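Local coordinates for protein CRISPR pre-crRNA endoribonuclease Cas5d (Mannheimia succiniciproducens, PDB 3KG4) that cleaves CRISPR precursor transcripts as a metal-independent endoribonuclease of the Cas5d family, contributing to the maturation of crRNA in antiviral defence, at residues Gln152-Gly157 with Phe161-Ala166; Ala122-Lys127 with Glu132-His137; Arg8-Gly13 with Pro173-Gln178. All coordinates share one frame; numbering follows the deposited sequence. Where two conformers were deposited one is given.

Contact 1. Residues Gln152-Gly157 with Phe161-Ala166; sequences QQPCMG and FPAHFA
Ala163 and Phe165, alternate residues of 161-166, both turn toward the loop 152-157 and meet Pro154 and Met156 there. The methyl of Ala163 lies against the thioether chain of Met156, Ala163 CB to Met156 CG 3.7 Å; chi1 of -70°, with CG anti to the carbonyl carbon, sets CG there, and the bend at chi2 keeps SD close to the same methyl. Pro154 instead sets its CG obliquely against the Phe165 ring, the two side chains crossing at about a right angle with Pro154 CG 3.5 Å from Phe165 CE2. Ile41 of helix 35-45 touches both Pro154 and Ala163, and Ile11 of strand 7-13 touches both Met156 and Phe165, which places this apolar centre between the helix and the edge of the large antiparallel sheet. Strand 164-167 is an outermost strand of that sheet, and the loop folds back on its approach through a single beta bridge, Cys155 with Pro162. Two backbone bonds flank the bridge. Met156 N donates to Phe161 O at 2.8 Å, whereas Ala163 N reaches Pro154 O at 2.9 Å. The same oxygen takes a second bond, from Gln153 NE2 at 3.2 Å, in the carbonyl plane and on a lone pair. The Gln153 chain, bent at chi2 (74°), carries its amide back to that oxygen and lays CD 4.1 Å from Pro162 CB.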
# COMPACT_ATOMS: atom_id res chain seq x y z
N GLN A 152 5.43 -11.33 9.09
CA GLN A 152 4.44 -10.85 10.09
C GLN A 152 3.16 -10.54 9.31
O GLN A 152 3.23 -10.19 8.14
CB GLN A 152 4.92 -9.62 10.89
CG GLN A 152 6.17 -8.90 10.33
CD GLN A 152 6.27 -7.44 10.74
OE1 GLN A 152 5.64 -6.99 11.70
NE2 GLN A 152 7.09 -6.68 10.00
N GLN A 153 1.99 -10.72 9.94
CA GLN A 153 0.71 -10.50 9.26
C GLN A 153 0.63 -9.03 8.78
O GLN A 153 0.83 -8.12 9.56
CB GLN A 153 -0.49 -10.85 10.17
CG GLN A 153 -1.90 -10.48 9.60
CD GLN A 153 -2.39 -11.39 8.47
OE1 GLN A 153 -2.72 -12.55 8.70
NE2 GLN A 153 -2.48 -10.86 7.24
N PRO A 154 0.41 -8.81 7.48
CA PRO A 154 0.14 -7.42 7.05
C PRO A 154 -1.26 -6.93 7.50
O PRO A 154 -2.19 -7.70 7.65
CB PRO A 154 0.27 -7.49 5.52
CG PRO A 154 -0.00 -8.89 5.16
CD PRO A 154 0.46 -9.74 6.33
N CYS A 155 -1.35 -5.62 7.69
CA CYS A 155 -2.57 -5.02 8.18
C CYS A 155 -2.89 -3.79 7.35
O CYS A 155 -2.02 -3.22 6.70
CB CYS A 155 -2.46 -4.65 9.66
SG CYS A 155 -1.43 -3.27 10.05
N MET A 156 -4.17 -3.43 7.36
CA MET A 156 -4.67 -2.31 6.62
C MET A 156 -4.67 -1.08 7.52
O MET A 156 -5.71 -0.60 7.89
CB MET A 156 -6.07 -2.64 6.15
CG MET A 156 -6.06 -3.69 5.09
SD MET A 156 -5.48 -3.00 3.50
CE MET A 156 -6.52 -3.94 2.50
N GLY A 157 -3.48 -0.61 7.86
CA GLY A 157 -3.29 0.65 8.56
C GLY A 157 -3.23 0.56 10.07
O GLY A 157 -2.53 1.34 10.69
N PHE A 161 -6.88 -4.74 11.83
CA PHE A 161 -7.50 -4.99 10.53
C PHE A 161 -6.52 -5.70 9.61
O PHE A 161 -5.69 -5.04 9.00
CB PHE A 161 -7.90 -3.65 9.87
CG PHE A 161 -8.99 -2.91 10.57
CD1 PHE A 161 -9.90 -3.56 11.41
CD2 PHE A 161 -9.15 -1.54 10.35
CE1 PHE A 161 -10.94 -2.85 12.02
CE2 PHE A 161 -10.17 -0.86 10.96
CZ PHE A 161 -11.07 -1.52 11.81
N PRO A 162 -6.65 -7.02 9.46
CA PRO A 162 -5.66 -7.68 8.61
C PRO A 162 -5.88 -7.41 7.11
O PRO A 162 -7.02 -7.24 6.64
CB PRO A 162 -5.80 -9.17 8.97
CG PRO A 162 -7.09 -9.35 9.61
CD PRO A 162 -7.70 -7.96 9.91
N ALA A 163 -4.77 -7.39 6.39
CA ALA A 163 -4.74 -7.28 4.95
C ALA A 163 -4.53 -8.68 4.39
O ALA A 163 -3.53 -9.34 4.67
CB ALA A 163 -3.61 -6.37 4.53
N HIS A 164 -5.53 -9.16 3.67
CA HIS A 164 -5.40 -10.35 2.84
C HIS A 164 -4.75 -9.96 1.53
O HIS A 164 -4.92 -8.82 1.07
CB HIS A 164 -6.75 -10.93 2.58
CG HIS A 164 -7.47 -11.28 3.84
ND1 HIS A 164 -8.76 -10.86 4.10
CD2 HIS A 164 -7.07 -11.97 4.93
CE1 HIS A 164 -9.13 -11.30 5.29
NE2 HIS A 164 -8.12 -11.97 5.82
N PHE A 165 -4.02 -10.90 0.93
CA PHE A 165 -3.21 -10.57 -0.22
C PHE A 165 -2.99 -11.74 -1.17
O PHE A 165 -3.07 -12.91 -0.76
CB PHE A 165 -1.87 -9.99 0.21
CG PHE A 165 -0.99 -10.94 1.01
CD1 PHE A 165 -0.26 -11.95 0.38
CD2 PHE A 165 -0.88 -10.82 2.39
CE1 PHE A 165 0.56 -12.81 1.12
CE2 PHE A 165 -0.08 -11.69 3.14
CZ PHE A 165 0.65 -12.68 2.50
N ALA A 166 -2.68 -11.39 -2.42
CA ALA A 166 -2.40 -12.37 -3.48
C ALA A 166 -1.46 -11.69 -4.48
O ALA A 166 -1.67 -10.51 -4.85
CB ALA A 166 -3.70 -12.80 -4.13

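Contact 2. Residues Ala122-Lys127 with Glu132-His137; sequences AVMTSK and ENTTKH
Met124 lays its sulfur against the turn that leads into helix 135-146, and most of the contact hangs on that one side chain. Met124 SD is 3.5 Å from the CG2 methyl of Thr134 and equally close to the backbone at Asn133 C. Beyond the sulfur, the terminal methyl reaches Glu132, with Met124 CE 3.9 Å from Glu132 CG, the thioether running across the Glu132 chain. The bends that bring it there come one after another: chi2 of -49° and chi3 of -60° curl the thioether chain, so that sulfur and methyl meet successive residues of the turn. Nearer the middle of the strand, Ala122 adds a smaller apolar contact, its CB 4.2 Å from Thr134 CB, while Thr134 CG2 also sits 3.6 Å from Ala122 O.

Around Glu132, a set of polar bonds positions the carboxylate. His137 NE2 donates to Glu132 OE2 at 2.8 Å, meeting the carboxylate from 42° above its plane, and the other carboxylate oxygen, OE1, accepts from the backbone N of Gly129. The imidazole is held at both nitrogens, because ND1 is hydrogen-bonded to His46. Such a grip would be expected to limit rotation of the ring and to set the place of the Glu132 chain over which Met124 CE lies. Ile51 of the adjacent strand 51-60 touches both Met124 and His137. The whole is a strand-loop-helix connection, in which the end of sheet strand 114-124 packs against the approach to helix 135-146, with a His-carboxylate hydrogen bond inside 132-137.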
# COMPACT_ATOMS: atom_id res chain seq x y z
N ALA A 122 12.00 -2.55 -5.96
CA ALA A 122 13.02 -2.52 -4.91
C ALA A 122 14.20 -1.62 -5.30
O ALA A 122 14.55 -1.53 -6.47
CB ALA A 122 13.52 -3.98 -4.61
N VAL A 123 14.77 -0.91 -4.32
CA VAL A 123 16.01 -0.17 -4.49
C VAL A 123 16.99 -0.74 -3.47
O VAL A 123 16.56 -1.20 -2.41
CB VAL A 123 15.83 1.36 -4.28
CG1 VAL A 123 15.38 1.69 -2.85
CG2 VAL A 123 17.13 2.12 -4.60
N MET A 124 18.28 -0.76 -3.83
CA MET A 124 19.33 -1.22 -2.93
C MET A 124 19.70 -0.07 -2.02
O MET A 124 19.73 1.06 -2.45
CB MET A 124 20.57 -1.70 -3.71
CG MET A 124 20.29 -2.71 -4.81
SD MET A 124 19.28 -4.08 -4.31
CE MET A 124 20.28 -4.79 -3.00
N THR A 125 19.91 -0.38 -0.75
CA THR A 125 20.35 0.62 0.24
C THR A 125 21.89 0.68 0.34
O THR A 125 22.58 -0.21 -0.17
CB THR A 125 19.77 0.32 1.66
OG1 THR A 125 20.32 -0.91 2.17
CG2 THR A 125 18.26 0.20 1.60
N SER A 126 22.41 1.70 1.01
CA SER A 126 23.86 1.81 1.25
C SER A 126 24.42 0.64 2.08
O SER A 126 25.64 0.42 2.11
CB SER A 126 24.19 3.11 1.97
OG SER A 126 23.63 3.10 3.27
N LYS A 127 23.52 -0.08 2.77
CA LYS A 127 23.86 -1.24 3.58
C LYS A 127 23.75 -2.56 2.80
O LYS A 127 23.56 -3.62 3.41
CB LYS A 127 22.95 -1.28 4.83
N GLU A 132 25.54 -6.70 -4.90
CA GLU A 132 24.16 -7.23 -4.72
C GLU A 132 23.16 -6.48 -5.59
O GLU A 132 23.30 -5.28 -5.86
CB GLU A 132 23.72 -7.19 -3.23
CG GLU A 132 22.48 -8.05 -2.85
CD GLU A 132 22.14 -8.01 -1.34
OE1 GLU A 132 22.85 -7.33 -0.58
OE2 GLU A 132 21.16 -8.68 -0.91
N ASN A 133 22.14 -7.20 -6.03
CA ASN A 133 21.11 -6.62 -6.89
C ASN A 133 19.70 -6.92 -6.34
O ASN A 133 19.54 -7.55 -5.30
CB ASN A 133 21.30 -7.09 -8.35
CG ASN A 133 20.64 -8.42 -8.63
OD1 ASN A 133 20.74 -9.37 -7.86
ND2 ASN A 133 19.95 -8.50 -9.75
N THR A 134 18.68 -6.47 -7.06
CA THR A 134 17.31 -6.62 -6.59
C THR A 134 16.71 -8.01 -6.89
O THR A 134 15.67 -8.38 -6.35
CB THR A 134 16.42 -5.49 -7.20
OG1 THR A 134 16.30 -5.70 -8.61
CG2 THR A 134 17.01 -4.09 -6.96
N THR A 135 17.36 -8.80 -7.74
CA THR A 135 16.75 -10.03 -8.28
C THR A 135 16.34 -11.04 -7.24
O THR A 135 15.23 -11.54 -7.30
CB THR A 135 17.67 -10.74 -9.32
OG1 THR A 135 18.02 -9.80 -10.35
CG2 THR A 135 16.94 -11.94 -9.96
N LYS A 136 17.23 -11.35 -6.30
CA LYS A 136 16.94 -12.35 -5.28
C LYS A 136 15.78 -11.91 -4.37
O LYS A 136 14.93 -12.71 -3.97
CB LYS A 136 18.19 -12.63 -4.42
N HIS A 137 15.78 -10.61 -4.08
CA HIS A 137 14.75 -10.00 -3.23
C HIS A 137 13.39 -9.98 -3.90
O HIS A 137 12.41 -10.38 -3.30
CB HIS A 137 15.20 -8.59 -2.85
CG HIS A 137 16.40 -8.58 -1.94
ND1 HIS A 137 16.34 -9.04 -0.64
CD2 HIS A 137 17.68 -8.21 -2.16
CE1 HIS A 137 17.54 -8.93 -0.09
NE2 HIS A 137 18.36 -8.42 -0.99

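Contact 3. Residues Arg8-Gly13 with Pro173-Gln178; sequences RLHIWG and PLPLSQ
His10 leaves strand 7-13 with its CB directed toward the loop 173-178, and its ring comes to lie against Pro175. With CG anti to the backbone N, chi1 of -176° swings the imidazole out from the strand so that its face meets Pro175 CG, the two side chains running antiparallel. From CG outward, every ring atom meets the same partner: Pro175 CG is 4.0 Å from His10 CG and 3.8 Å from His10 NE2, with the remaining three at similar range. This near-equality is the signature of a centred CH-pi contact, in which Pro175 CG stands 3.8 Å from the centroid of the His10 ring and only 9° off its normal. On the opposite face, Trp12 CE3 lies 3.6 Å above the plane of the His10 ring, also over the centre, so the imidazole is sandwiched between the loop proline and a tryptophan of its own strand.

Two residues back along the strand, Arg8 runs extended from CG to NE and lies crosswise to Leu174. Leu174 CD2 sits over one face of the guanidinium, offset toward its rim, while Leu174 CG is 4.1 Å from Arg8 NH1. The charge itself is answered within the sheet, where NE forms a salt bridge with Glu119 of neighbouring strand 114-124; Pro175 touches Val117 of that same strand. Across this surface contact, then, the loop meets polar residues by their flat faces and through carbon atoms, while NE and NH2 of Arg8 take their polar partners from other residues, which makes the attachment one of van der Waals and CH-pi packing.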
# COMPACT_ATOMS: atom_id res chain seq x y z
N ARG A 8 3.49 -6.58 -8.27
CA ARG A 8 2.10 -6.20 -8.07
C ARG A 8 1.47 -7.15 -7.05
O ARG A 8 1.53 -8.40 -7.19
CB ARG A 8 1.32 -6.27 -9.38
CG ARG A 8 1.70 -5.21 -10.37
CD ARG A 8 1.07 -5.48 -11.70
NE ARG A 8 1.17 -4.33 -12.58
CZ ARG A 8 0.76 -4.32 -13.84
NH1 ARG A 8 0.23 -5.42 -14.39
NH2 ARG A 8 0.87 -3.21 -14.55
N LEU A 9 0.88 -6.55 -6.03
CA LEU A 9 0.23 -7.27 -4.94
C LEU A 9 -1.21 -6.79 -4.83
O LEU A 9 -1.50 -5.60 -4.66
CB LEU A 9 1.00 -7.08 -3.61
CG LEU A 9 0.53 -7.94 -2.42
CD1 LEU A 9 0.98 -9.43 -2.58
CD2 LEU A 9 1.02 -7.35 -1.08
N HIS A 10 -2.13 -7.74 -4.95
CA HIS A 10 -3.54 -7.53 -4.72
C HIS A 10 -3.79 -7.64 -3.22
O HIS A 10 -3.36 -8.62 -2.57
CB HIS A 10 -4.34 -8.59 -5.49
CG HIS A 10 -5.83 -8.42 -5.41
ND1 HIS A 10 -6.70 -9.48 -5.55
CD2 HIS A 10 -6.60 -7.33 -5.17
CE1 HIS A 10 -7.94 -9.04 -5.44
NE2 HIS A 10 -7.91 -7.74 -5.23
N ILE A 11 -4.40 -6.62 -2.63
CA ILE A 11 -4.74 -6.64 -1.20
C ILE A 11 -6.19 -6.26 -1.00
O ILE A 11 -6.74 -5.47 -1.75
CB ILE A 11 -3.79 -5.72 -0.35
CG1 ILE A 11 -3.94 -4.23 -0.75
CG2 ILE A 11 -2.36 -6.21 -0.48
CD1 ILE A 11 -3.10 -3.22 0.11
N TRP A 12 -6.83 -6.86 0.01
CA TRP A 12 -8.18 -6.51 0.34
C TRP A 12 -8.49 -6.77 1.81
O TRP A 12 -7.73 -7.43 2.53
CB TRP A 12 -9.15 -7.28 -0.55
CG TRP A 12 -9.06 -8.75 -0.36
CD1 TRP A 12 -9.85 -9.50 0.45
CD2 TRP A 12 -8.12 -9.66 -0.98
NE1 TRP A 12 -9.46 -10.84 0.39
CE2 TRP A 12 -8.42 -10.96 -0.48
CE3 TRP A 12 -7.06 -9.52 -1.87
CZ2 TRP A 12 -7.70 -12.11 -0.87
CZ3 TRP A 12 -6.35 -10.67 -2.28
CH2 TRP A 12 -6.68 -11.95 -1.77
N GLY A 13 -9.63 -6.25 2.25
CA GLY A 13 -10.04 -6.36 3.65
C GLY A 13 -11.42 -5.79 3.84
O GLY A 13 -11.85 -4.94 3.09
N PRO A 173 -3.99 -11.11 -14.69
CA PRO A 173 -4.58 -9.79 -15.00
C PRO A 173 -4.83 -8.91 -13.76
O PRO A 173 -4.88 -9.43 -12.67
CB PRO A 173 -5.92 -10.15 -15.64
CG PRO A 173 -6.30 -11.44 -14.99
CD PRO A 173 -5.02 -12.16 -14.61
N LEU A 174 -4.93 -7.59 -13.94
CA LEU A 174 -5.29 -6.72 -12.82
C LEU A 174 -6.77 -6.95 -12.56
O LEU A 174 -7.55 -7.07 -13.51
CB LEU A 174 -5.03 -5.23 -13.13
CG LEU A 174 -3.59 -4.70 -13.24
CD1 LEU A 174 -3.54 -3.44 -14.13
CD2 LEU A 174 -2.97 -4.40 -11.87
N PRO A 175 -7.17 -7.01 -11.27
CA PRO A 175 -8.62 -6.97 -11.00
C PRO A 175 -9.26 -5.77 -11.66
O PRO A 175 -8.61 -4.73 -11.80
CB PRO A 175 -8.69 -6.82 -9.48
CG PRO A 175 -7.33 -7.22 -8.96
CD PRO A 175 -6.36 -6.95 -10.04
N LEU A 176 -10.52 -5.89 -12.05
CA LEU A 176 -11.24 -4.75 -12.63
C LEU A 176 -11.61 -3.82 -11.48
O LEU A 176 -11.78 -4.28 -10.35
CB LEU A 176 -12.48 -5.22 -13.41
CG LEU A 176 -13.32 -6.35 -12.80
CD1 LEU A 176 -14.71 -6.43 -13.49
CD2 LEU A 176 -12.62 -7.73 -12.87
N SER A 177 -11.65 -2.52 -11.74
CA SER A 177 -12.12 -1.55 -10.77
C SER A 177 -13.62 -1.78 -10.66
O SER A 177 -14.27 -2.09 -11.67
CB SER A 177 -11.85 -0.10 -11.21
OG SER A 177 -10.94 0.62 -10.33
N GLN A 178 -14.17 -1.57 -9.47
CA GLN A 178 -15.61 -1.47 -9.33
C GLN A 178 -15.96 -0.02 -8.99
O GLN A 178 -16.93 0.24 -8.31
CB GLN A 178 -16.09 -2.43 -8.25
CG GLN A 178 -15.84 -3.90 -8.57
CD GLN A 178 -16.39 -4.81 -7.49
OE1 GLN A 178 -15.71 -5.08 -6.50
NE2 GLN A 178 -17.62 -5.28 -7.67

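Overall arrangement
All three contacts reach one antiparallel sheet, and the chain nests two of them inside the third: contact 3 closes a loop of 159 residues within which contact 2 and then contact 1 lie in series. Contacts 1 and 3 are direct neighbours, their centres 14 Å apart, because strands 164-167 and 7-13 pair; probable hydrogen bonds join Ala166 O to His10 N at 2.8 Å and His164 O to Trp12 N at 2.9 Å. Contact 2 stands apart, its nearest atoms about 10 Å from contact 3 and about 13 Å from contact 1, yet strand 114-124 links it to strand 7-13. Helix 135-146 leads from contact 2 toward contact 1.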